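Local coordinates for protein citrate synthase (Metallosphaera sedula, PDB 6ABW) that probably condenses acetyl-CoA with oxaloacetate and water to give citrate and CoA, a step of the tricarboxylic acid cycle, at residues K154-E159 against L169-S174; V105-T110 against A144-A149. One frame throughout, in Å; residues are numbered along the deposited sequence.

In the fold
After the N-terminal strands and four helices, the chain forms helix 104-119 and then helix 128-151; interaction 2 closes this first loop, 105-110 meeting 144-149 near the end of the longer helix. The chain then leaves that helix, and the linker 154-159 is met by helix 164-173 in interaction 1, a shorter loop. The two contacts follow in series, neither enclosing nor crossing the other, with centres about 13 Å apart. Asn145 and Arg148 donate to carbonyls of the linker, and Arg148 also reaches the end of helix 164-173. Together they link helix 104-119, which borders the second subunit, through helix 128-151 to the linker and helix 164-173.

Interaction 1: K154-E159 against L169-S174; sequences KPAIPE and LKASFS
Ala171 pushes its methyl group from helix 164-173 against the ring of Pro158 and the peptide that leads into it. The CB of Ala171 lies 3.8 Å from Pro158 CG, and Pro158 N is equally near, because the methyl sits over one face of the pyrrolidine ring. The backbones come close here, the CA atoms of Pro158 and Ala171 being 5.0 Å apart, a short spacing with the Ala171 methyl set between the helix backbone and the proline ring. Two residues earlier in the linker, Ala156 points its own methyl at the helix. It settles beside the carbonyl of Ala171, with Ala156 CB 3.6 Å from Ala171 O, whereas the two methyls stand farther apart, at 4.5 Å from CB to CB. Ile157, between these two, turns its side chain away from the helix.

The linker has no regular secondary structure, yet it is held by neighbours on helices 128-151 and 164-173. Pro158 also rests on Ser140 and Thr141 of the former, and the carbonyl of Ala156 accepts a hydrogen bond from Asn145. Near the far end of the linker, Glu159 O accepts from Ser167 OG, one turn back along helix 164-173. This helix ends close by: Ser174, with positive phi (55°), is the first residue to leave the helical conformation, while its N still bonds to Lys170 O at 2.9 Å. Arg148 bonds to the carbonyl of Ser172 in this last turn.

Glu159 OE1 and Lys170 NZ, of opposite charge, stay 5.8 Å apart, too far for a salt bridge, though a weak long-range attraction is possible. Between 154-159 and 169-174 the contact is thus van der Waals packing of two methyls, a proline ring and a carbonyl oxygen; polar ties come from Ser167, earlier on the same helix, and from Asn145 and Arg148.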
ATOM      1  N   LYS A 154     -25.306  11.536   8.686  1.00 20.27           N
ATOM      2  CA  LYS A 154     -24.513  12.684   8.439  1.00 20.95           C
ATOM      3  C   LYS A 154     -23.089  12.585   9.045  1.00 18.24           C
ATOM      4  O   LYS A 154     -22.923  11.960  10.100  1.00 16.94           O
ATOM      5  CB  LYS A 154     -25.265  13.866   9.089  1.00 25.68           C
ATOM      6  CG  LYS A 154     -24.777  15.224   8.693  1.00 35.92           C
ATOM      7  CD  LYS A 154     -25.860  16.327   8.796  1.00 43.16           C
ATOM      8  CE  LYS A 154     -26.679  16.264  10.080  1.00 48.27           C
ATOM      9  NZ  LYS A 154     -25.878  16.081  11.335  1.00 51.71           N
ATOM     10  N   PRO A 155     -22.056  13.206   8.414  1.00 17.62           N
ATOM     11  CA  PRO A 155     -20.702  13.112   9.016  1.00 18.09           C
ATOM     12  C   PRO A 155     -20.583  13.672  10.434  1.00 19.41           C
ATOM     13  O   PRO A 155     -21.388  14.528  10.859  1.00 17.63           O
ATOM     14  CB  PRO A 155     -19.802  13.914   8.073  1.00 20.89           C
ATOM     15  CG  PRO A 155     -20.615  14.216   6.885  1.00 21.47           C
ATOM     16  CD  PRO A 155     -22.030  13.865   7.110  1.00 20.06           C
ATOM     17  N   ALA A 156     -19.552  13.262  11.144  1.00 17.57           N
ATOM     18  CA  ALA A 156     -19.251  13.855  12.457  1.00 18.11           C
ATOM     19  C   ALA A 156     -17.762  13.798  12.695  1.00 20.94           C
ATOM     20  O   ALA A 156     -17.172  12.710  12.595  1.00 20.63           O
ATOM     21  CB  ALA A 156     -19.921  13.072  13.568  1.00 17.61           C
ATOM     22  N   ILE A 157     -17.194  14.892  13.139  1.00 18.70           N
ATOM     23  CA  ILE A 157     -15.753  14.968  13.478  1.00 20.65           C
ATOM     24  C   ILE A 157     -15.587  14.829  14.963  1.00 20.11           C
ATOM     25  O   ILE A 157     -16.277  15.542  15.749  1.00 19.56           O
ATOM     26  CB  ILE A 157     -15.187  16.342  13.033  1.00 24.73           C
ATOM     27  CG1 ILE A 157     -15.541  16.634  11.552  1.00 24.81           C
ATOM     28  CG2 ILE A 157     -13.662  16.449  13.308  1.00 22.94           C
ATOM     29  CD1 ILE A 157     -14.961  15.641  10.555  1.00 23.77           C
ATOM     30  N   PRO A 158     -14.680  13.929  15.418  1.00 17.02           N
ATOM     31  CA  PRO A 158     -14.397  13.905  16.862  1.00 16.85           C
ATOM     32  C   PRO A 158     -14.006  15.255  17.435  1.00 19.03           C
ATOM     33  O   PRO A 158     -13.305  16.038  16.793  1.00 17.65           O
ATOM     34  CB  PRO A 158     -13.291  12.927  17.003  1.00 15.85           C
ATOM     35  CG  PRO A 158     -13.380  12.048  15.717  1.00 16.34           C
ATOM     36  CD  PRO A 158     -13.802  13.019  14.673  1.00 17.17           C
ATOM     37  N   GLU A 159     -14.479  15.494  18.639  1.00 19.61           N
ATOM     38  CA  GLU A 159     -14.176  16.728  19.370  1.00 22.96           C
ATOM     39  C   GLU A 159     -13.518  16.407  20.669  1.00 23.40           C
ATOM     40  O   GLU A 159     -13.697  15.295  21.207  1.00 20.13           O
ATOM     41  CB  GLU A 159     -15.456  17.472  19.655  1.00 25.17           C
ATOM     42  CG  GLU A 159     -16.193  17.697  18.388  1.00 29.19           C
ATOM     43  CD  GLU A 159     -17.289  18.701  18.511  1.00 37.13           C
ATOM     44  OE1 GLU A 159     -18.111  18.611  19.460  1.00 47.82           O
ATOM     45  OE2 GLU A 159     -17.329  19.552  17.621  1.00 41.47           O
ATOM     46  N   LEU A 169     -16.189   7.337  20.319  1.00 11.55           N
ATOM     47  CA  LEU A 169     -17.534   6.818  20.488  1.00 11.88           C
ATOM     48  C   LEU A 169     -18.627   7.874  20.287  1.00 12.46           C
ATOM     49  O   LEU A 169     -19.642   7.584  19.682  1.00 12.55           O
ATOM     50  CB  LEU A 169     -17.702   6.158  21.830  1.00 12.22           C
ATOM     51  CG  LEU A 169     -16.902   4.887  22.128  1.00 13.62           C
ATOM     52  CD1 LEU A 169     -17.057   4.525  23.597  1.00 15.93           C
ATOM     53  CD2 LEU A 169     -17.329   3.743  21.240  1.00 14.71           C
ATOM     54  N   LYS A 170     -18.401   9.088  20.763  1.00 12.67           N
ATOM     55  CA  LYS A 170     -19.345  10.157  20.524  1.00 15.95           C
ATOM     56  C   LYS A 170     -19.464  10.546  19.077  1.00 15.30           C
ATOM     57  O   LYS A 170     -20.570  10.775  18.606  1.00 16.85           O
ATOM     58  CB  LYS A 170     -18.970  11.376  21.347  1.00 20.54           C
ATOM     59  CG  LYS A 170     -19.240  11.199  22.802  1.00 25.64           C
ATOM     60  CD  LYS A 170     -19.048  12.570  23.504  1.00 35.43           C
ATOM     61  CE  LYS A 170     -20.204  13.538  23.167  1.00 42.42           C
ATOM     62  NZ  LYS A 170     -19.885  14.938  23.553  1.00 49.87           N
ATOM     63  N   ALA A 171     -18.352  10.589  18.340  1.00 14.51           N
ATOM     64  CA  ALA A 171     -18.417  10.888  16.901  1.00 14.43           C
ATOM     65  C   ALA A 171     -19.119   9.756  16.171  1.00 14.65           C
ATOM     66  O   ALA A 171     -20.024   9.974  15.327  1.00 15.20           O
ATOM     67  CB  ALA A 171     -17.012  11.109  16.323  1.00 14.40           C
ATOM     68  N   SER A 172     -18.770   8.516  16.521  1.00 12.67           N
ATOM     69  CA  SER A 172     -19.407   7.355  15.894  1.00 12.48           C
ATOM     70  C   SER A 172     -20.946   7.284  16.008  1.00 13.87           C
ATOM     71  O   SER A 172     -21.658   6.952  15.036  1.00 12.93           O
ATOM     72  CB  SER A 172     -18.802   6.050  16.444  1.00 12.60           C
ATOM     73  OG  SER A 172     -17.436   5.932  16.052  1.00 12.45           O
ATOM     74  N   PHE A 173     -21.446   7.574  17.228  1.00 13.43           N
ATOM     75  CA  PHE A 173     -22.819   7.255  17.509  1.00 15.29           C
ATOM     76  C   PHE A 173     -23.750   8.443  17.838  1.00 17.99           C
ATOM     77  O   PHE A 173     -24.994   8.222  17.966  1.00 19.68           O
ATOM     78  CB  PHE A 173     -22.792   6.276  18.704  1.00 15.42           C
ATOM     79  CG  PHE A 173     -22.125   4.953  18.387  1.00 15.05           C
ATOM     80  CD1 PHE A 173     -22.612   4.171  17.361  1.00 16.06           C
ATOM     81  CD2 PHE A 173     -21.111   4.483  19.180  1.00 15.41           C
ATOM     82  CE1 PHE A 173     -22.025   2.933  17.072  1.00 16.93           C
ATOM     83  CE2 PHE A 173     -20.481   3.246  18.880  1.00 16.26           C
ATOM     84  CZ  PHE A 173     -20.934   2.502  17.834  1.00 15.09           C
ATOM     85  N   SER A 174     -23.199   9.625  17.984  1.00 21.29           N
ATOM     86  CA  SER A 174     -24.014  10.846  18.358  1.00 24.52           C
ATOM     87  C   SER A 174     -24.836  10.633  19.652  1.00 30.97           C
ATOM     88  O   SER A 174     -26.023  10.910  19.693  1.00 31.45           O
ATOM     89  CB  SER A 174     -25.006  11.198  17.256  1.00 24.10           C
ATOM     90  OG  SER A 174     -24.395  11.355  15.982  1.00 25.59           O
TER

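Interaction 2: V105-T110 against A144-A149; sequences VGMMET and ANVLRA
Val146 is the residue through which helix 128-151 packs against Met107 and Met108 of helix 104-119. Just before it, Asn145 leads its amide away from this interface. Val146 itself faces helix 104-119 with both methyls. CG1 is anti to the backbone N (chi1 165°), which sets CG2 beside that nitrogen and spreads the two branches over the neighbouring helix. CG2 lies 3.9 Å from Met107 CB and also approaches the side chain of Met108, with Met108 CG 4.3 Å away. CG1 lies near both Met107 CB and the sulfur of that residue, at 4.1 Å from SD. The CA atoms of Met107 and Val146 are the nearest pair between the segments, at 6.7 Å.

The packing belongs to the all-helical core of the citrate synthase fold: the two helix segments cross with their N-to-C directions 126° apart and their axes 9.8 Å from each other at closest approach. On the side of helix 104-119 turned toward the second subunit, Glu109 OE2 bonds to Ser216 of that subunit, and Thr110 packs on its Ser113. Thr110 OG1 also folds back onto Gly106 O, at 3.0 Å, reaching this carbonyl from the opposite face of its plane to Thr110 N, so that two donors grip one oxygen.

Farther along, Leu147 points away from helix 104-119 and packs on Ser172 and Phe173, while the guanidinium of Arg148 bonds to Lys154 O. Ala149 turns back to the interface, one turn after Val146. The bend of Met107 at chi3 (63°) carries its terminal methyl to this alanine, with Met107 CE 4.2 Å from Ala149 CB. Tyr96 of helix 89-97 also packs against Ala149, and Ile95 of the same helix touches Met107.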
ATOM      1  N   VAL A 105     -12.462  -1.511   5.432  1.00  9.76           N
ATOM      2  CA  VAL A 105     -11.039  -1.332   5.415  1.00 11.07           C
ATOM      3  C   VAL A 105     -10.600  -0.635   4.104  1.00  9.89           C
ATOM      4  O   VAL A 105      -9.709   0.219   4.120  1.00  9.54           O
ATOM      5  CB  VAL A 105     -10.326  -2.681   5.644  1.00 11.19           C
ATOM      6  CG1 VAL A 105      -8.790  -2.556   5.409  1.00 12.44           C
ATOM      7  CG2 VAL A 105     -10.640  -3.123   7.046  1.00 12.61           C
ATOM      8  N   GLY A 106     -11.283  -0.943   2.989  1.00 10.51           N
ATOM      9  CA  GLY A 106     -11.079  -0.315   1.690  1.00  9.99           C
ATOM     10  C   GLY A 106     -11.428   1.174   1.708  1.00  9.51           C
ATOM     11  O   GLY A 106     -10.730   2.018   1.122  1.00  8.62           O
ATOM     12  N   MET A 107     -12.514   1.507   2.383  1.00  9.22           N
ATOM     13  CA  MET A 107     -12.847   2.901   2.561  1.00  9.42           C
ATOM     14  C   MET A 107     -11.773   3.639   3.380  1.00  9.05           C
ATOM     15  O   MET A 107     -11.384   4.771   3.074  1.00 10.07           O
ATOM     16  CB  MET A 107     -14.221   2.993   3.222  1.00 10.88           C
ATOM     17  CG  MET A 107     -15.297   2.362   2.382  1.00 12.16           C
ATOM     18  SD  MET A 107     -16.941   2.401   3.168  1.00 16.25           S
ATOM     19  CE  MET A 107     -17.166   4.091   3.254  1.00 16.14           C
ATOM     20  N   MET A 108     -11.276   3.013   4.443  1.00  8.54           N
ATOM     21  CA  MET A 108     -10.157   3.560   5.172  1.00  9.56           C
ATOM     22  C   MET A 108      -8.931   3.757   4.284  1.00  9.21           C
ATOM     23  O   MET A 108      -8.238   4.741   4.416  1.00  9.27           O
ATOM     24  CB  MET A 108      -9.760   2.668   6.362  1.00  9.59           C
ATOM     25  CG  MET A 108     -10.771   2.484   7.442  1.00 11.74           C
ATOM     26  SD  MET A 108     -10.027   1.493   8.803  1.00 13.46           S
ATOM     27  CE  MET A 108      -8.677   2.343   9.323  1.00 11.40           C
ATOM     28  N   GLU A 109      -8.591   2.784   3.458  1.00 10.39           N
ATOM     29  CA  GLU A 109      -7.470   2.823   2.564  1.00  9.88           C
ATOM     30  C   GLU A 109      -7.574   4.071   1.660  1.00 10.03           C
ATOM     31  O   GLU A 109      -6.568   4.828   1.488  1.00 10.77           O
ATOM     32  CB  GLU A 109      -7.418   1.515   1.748  1.00 11.66           C
ATOM     33  CG  GLU A 109      -6.272   1.343   0.805  1.00 12.62           C
ATOM     34  CD  GLU A 109      -6.557   0.339  -0.307  1.00 16.33           C
ATOM     35  OE1 GLU A 109      -7.528   0.540  -1.080  1.00 19.79           O
ATOM     36  OE2 GLU A 109      -5.792  -0.586  -0.516  1.00 16.61           O
ATOM     37  N   THR A 110      -8.770   4.351   1.165  1.00  8.93           N
ATOM     38  CA  THR A 110      -8.988   5.451   0.266  1.00  8.81           C
ATOM     39  C   THR A 110      -8.819   6.782   1.003  1.00  8.47           C
ATOM     40  O   THR A 110      -8.132   7.691   0.552  1.00  7.97           O
ATOM     41  CB  THR A 110     -10.349   5.330  -0.402  1.00  9.83           C
ATOM     42  OG1 THR A 110     -10.427   4.074  -1.077  1.00  9.61           O
ATOM     43  CG2 THR A 110     -10.550   6.430  -1.431  1.00 10.86           C
ATOM     44  N   ALA A 144     -14.763   6.656  12.297  1.00  9.85           N
ATOM     45  CA  ALA A 144     -16.072   7.100  12.733  1.00  9.94           C
ATOM     46  C   ALA A 144     -16.930   7.441  11.490  1.00 10.33           C
ATOM     47  O   ALA A 144     -18.103   7.071  11.417  1.00 10.11           O
ATOM     48  CB  ALA A 144     -15.909   8.321  13.665  1.00 10.34           C
ATOM     49  N   ASN A 145     -16.317   8.063  10.499  1.00 10.13           N
ATOM     50  CA  ASN A 145     -17.002   8.481   9.281  1.00 10.99           C
ATOM     51  C   ASN A 145     -17.280   7.363   8.293  1.00 10.81           C
ATOM     52  O   ASN A 145     -18.253   7.373   7.578  1.00 10.13           O
ATOM     53  CB  ASN A 145     -16.352   9.718   8.707  1.00 12.53           C
ATOM     54  CG  ASN A 145     -16.756  10.945   9.526  1.00 15.30           C
ATOM     55  OD1 ASN A 145     -17.936  11.308   9.547  1.00 16.68           O
ATOM     56  ND2 ASN A 145     -15.826  11.434  10.356  1.00 15.12           N
ATOM     57  N   VAL A 146     -16.407   6.316   8.317  1.00 11.23           N
ATOM     58  CA  VAL A 146     -16.656   5.119   7.553  1.00 11.17           C
ATOM     59  C   VAL A 146     -17.926   4.432   8.080  1.00 11.46           C
ATOM     60  O   VAL A 146     -18.815   4.023   7.330  1.00 11.30           O
ATOM     61  CB  VAL A 146     -15.398   4.200   7.573  1.00 11.83           C
ATOM     62  CG1 VAL A 146     -15.718   2.763   7.097  1.00 13.92           C
ATOM     63  CG2 VAL A 146     -14.301   4.772   6.686  1.00 12.28           C
ATOM     64  N   LEU A 147     -18.063   4.340   9.390  1.00 11.00           N
ATOM     65  CA  LEU A 147     -19.264   3.755   9.969  1.00 12.05           C
ATOM     66  C   LEU A 147     -20.488   4.568   9.541  1.00 11.33           C
ATOM     67  O   LEU A 147     -21.552   3.999   9.115  1.00 11.32           O
ATOM     68  CB  LEU A 147     -19.126   3.676  11.500  1.00 12.94           C
ATOM     69  CG  LEU A 147     -20.510   3.499  12.209  1.00 14.63           C
ATOM     70  CD1 LEU A 147     -21.037   2.134  11.898  1.00 15.07           C
ATOM     71  CD2 LEU A 147     -20.315   3.743  13.700  1.00 16.17           C
ATOM     72  N   ARG A 148     -20.355   5.881   9.699  1.00 11.47           N
ATOM     73  CA  ARG A 148     -21.495   6.746   9.482  1.00 12.77           C
ATOM     74  C   ARG A 148     -21.934   6.799   7.994  1.00 12.84           C
ATOM     75  O   ARG A 148     -23.120   6.735   7.655  1.00 13.98           O
ATOM     76  CB  ARG A 148     -21.216   8.086  10.101  1.00 14.42           C
ATOM     77  CG  ARG A 148     -21.250   8.017  11.624  1.00 14.31           C
ATOM     78  CD  ARG A 148     -20.876   9.349  12.239  1.00 16.56           C
ATOM     79  NE  ARG A 148     -21.964  10.321  12.131  1.00 17.41           N
ATOM     80  CZ  ARG A 148     -23.009  10.395  12.958  1.00 20.75           C
ATOM     81  NH1 ARG A 148     -23.945  11.281  12.705  1.00 21.98           N
ATOM     82  NH2 ARG A 148     -23.191   9.538  13.973  1.00 23.85           N
ATOM     83  N   ALA A 149     -20.978   6.822   7.081  1.00 12.24           N
ATOM     84  CA  ALA A 149     -21.277   6.619   5.676  1.00 12.18           C
ATOM     85  C   ALA A 149     -22.003   5.354   5.341  1.00 12.32           C
ATOM     86  O   ALA A 149     -22.994   5.353   4.588  1.00 12.31           O
ATOM     87  CB  ALA A 149     -20.065   6.776   4.807  1.00 11.22           C
TER